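Long-range contact in glycosyltransferase (Rickettsia africae, PDB 7MI0), which probably transfers sugar residues from an activated donor to an acceptor, as a retaining GT-B glycosyltransferase of the GT4 family: residues I292-I297 with V316-I321. Numbering follows the deposited sequence.
Sequences IISASI and VIATNI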
loop_
_atom_site.group_PDB
_atom_site.type_symbol
_atom_site.label_atom_id
_atom_site.label_comp_id
_atom_site.label_asym_id
_atom_site.label_seq_id
_atom_site.Cartn_x
_atom_site.Cartn_y
_atom_site.Cartn_z
ATOM N N ILE A 292 -8.202 5.191 14.228
ATOM C CA ILE A 292 -7.465 5.469 12.996
ATOM C C ILE A 292 -8.461 5.769 11.885
ATOM O O ILE A 292 -9.513 5.126 11.797
ATOM C CB ILE A 292 -6.554 4.293 12.596
ATOM C CG1 ILE A 292 -5.739 3.813 13.794
ATOM C CG2 ILE A 292 -5.616 4.713 11.483
ATOM C CD1 ILE A 292 -4.797 4.852 14.336
ATOM N N ILE A 293 -8.123 6.729 11.024
ATOM C CA ILE A 293 -9.053 7.241 10.021
ATOM C C ILE A 293 -8.438 7.116 8.633
ATOM O O ILE A 293 -7.336 7.623 8.389
ATOM C CB ILE A 293 -9.444 8.704 10.285
ATOM C CG1 ILE A 293 -10.092 8.858 11.665
ATOM C CG2 ILE A 293 -10.375 9.205 9.189
ATOM C CD1 ILE A 293 -11.443 8.192 11.798
ATOM N N SER A 294 -9.152 6.451 7.729
ATOM C CA SER A 294 -8.966 6.602 6.292
ATOM C C SER A 294 -10.247 7.196 5.735
ATOM O O SER A 294 -11.316 6.586 5.845
ATOM C CB SER A 294 -8.659 5.275 5.606
ATOM O OG SER A 294 -8.955 5.367 4.219
ATOM N N ALA A 295 -10.143 8.382 5.149
ATOM C CA ALA A 295 -11.313 9.132 4.718
ATOM C C ALA A 295 -11.266 9.441 3.227
ATOM O O ALA A 295 -11.860 10.421 2.777
ATOM C CB ALA A 295 -11.447 10.419 5.526
ATOM N N SER A 296 -10.564 8.613 2.456
ATOM C CA SER A 296 -10.354 8.902 1.043
ATOM C C SER A 296 -11.683 8.947 0.304
ATOM O O SER A 296 -12.545 8.083 0.493
ATOM C CB SER A 296 -9.437 7.851 0.418
ATOM O OG SER A 296 -8.248 7.698 1.173
ATOM N N ILE A 297 -11.855 9.971 -0.533
ATOM C CA ILE A 297 -13.076 10.128 -1.311
ATOM C C ILE A 297 -12.913 9.653 -2.744
ATOM O O ILE A 297 -13.889 9.656 -3.506
ATOM C CB ILE A 297 -13.561 11.587 -1.277
ATOM C CG1 ILE A 297 -12.506 12.514 -1.877
ATOM C CG2 ILE A 297 -13.861 11.997 0.148
ATOM C CD1 ILE A 297 -12.834 13.977 -1.729
ATOM N N VAL A 316 -10.735 1.098 13.817
ATOM C CA VAL A 316 -10.406 1.584 12.481
ATOM C C VAL A 316 -11.686 1.998 11.768
ATOM O O VAL A 316 -12.667 1.243 11.745
ATOM C CB VAL A 316 -9.651 0.518 11.666
ATOM C CG1 VAL A 316 -9.714 0.846 10.186
ATOM C CG2 VAL A 316 -8.205 0.415 12.139
ATOM N N ILE A 317 -11.665 3.188 11.176
ATOM C CA ILE A 317 -12.783 3.735 10.420
ATOM C C ILE A 317 -12.272 4.081 9.025
ATOM O O ILE A 317 -11.374 4.920 8.882
ATOM C CB ILE A 317 -13.374 4.972 11.113
ATOM C CG1 ILE A 317 -13.872 4.620 12.511
ATOM C CG2 ILE A 317 -14.485 5.568 10.288
ATOM C CD1 ILE A 317 -14.504 5.794 13.229
ATOM N N ALA A 318 -12.835 3.435 7.998
ATOM C CA ALA A 318 -12.399 3.635 6.620
ATOM C C ALA A 318 -13.589 3.890 5.707
ATOM O O ALA A 318 -14.691 3.374 5.929
ATOM C CB ALA A 318 -11.618 2.431 6.096
ATOM N N THR A 319 -13.353 4.693 4.670
ATOM C CA THR A 319 -14.386 4.955 3.677
ATOM C C THR A 319 -14.598 3.729 2.806
ATOM O O THR A 319 -13.645 3.058 2.402
ATOM C CB THR A 319 -14.011 6.149 2.804
ATOM O OG1 THR A 319 -12.630 6.058 2.431
ATOM C CG2 THR A 319 -14.247 7.440 3.547
ATOM N N ASN A 320 -15.865 3.436 2.519
ATOM C CA ASN A 320 -16.237 2.241 1.768
ATOM C C ASN A 320 -16.031 2.516 0.283
ATOM O O ASN A 320 -16.964 2.790 -0.475
ATOM C CB ASN A 320 -17.674 1.847 2.076
ATOM C CG ASN A 320 -18.116 0.632 1.302
ATOM O OD1 ASN A 320 -17.294 -0.068 0.706
ATOM N ND2 ASN A 320 -19.418 0.370 1.302
ATOM N N ILE A 321 -14.775 2.429 -0.143
ATOM C CA ILE A 321 -14.423 2.812 -1.504
ATOM C C ILE A 321 -13.088 2.186 -1.893
ATOM O O ILE A 321 -12.122 2.214 -1.123
ATOM C CB ILE A 321 -14.401 4.348 -1.639
ATOM C CG1 ILE A 321 -14.131 4.765 -3.076
ATOM C CG2 ILE A 321 -13.371 4.971 -0.704
ATOM C CD1 ILE A 321 -14.052 6.261 -3.243
#
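Strands 291-294 and 315-319 are neighbours in the parallel sheet of the C-terminal Rossmann-like domain, joined by a beta-alpha-beta crossover through helix 304-311, and I292, I293 and S294 pair with V316, I317 and A318. The short strand axes run within 6° of parallel. I317 is gripped through both backbone polar atoms: its N donates to I292 O at 3.0 Å, and its O accepts from S294 N at 2.9 Å. The next bond, from T319 N to S294 O, is weak.

I293 and I317 project together from one face of the sheet. The bend of I293 at chi2 (-68°) turns CD1 towards the neighbouring strand, 3.8 Å from I317 CB; helix 342-355 packs on I317 through L345 and I349. The other face carries I292, V316, S294 and A318, the last three against I306 of helix 304-311.

Beyond strand 291-294 the next link comes from a side chain, that of T319, the last residue of strand 315-319. T319 OG1, held between the backbone N and the carbonyl carbon (chi1 44°), donates a hydrogen bond to S296 O over 2.8 Å, in the carbonyl plane on a lone pair. T319 CG2 meanwhile rests on A295 CA at 3.6 Å. I321, the last residue of the inverse gamma turn centred on N320, reaches back so that CD1 lies 3.4 Å from I297 O. The C-terminal ends of these neighbouring parallel strands thus run on into loops, as in the Rossmann-like domains of GT-B glycosyltransferases, at the end of the sheet that in such enzymes faces the interdomain cleft.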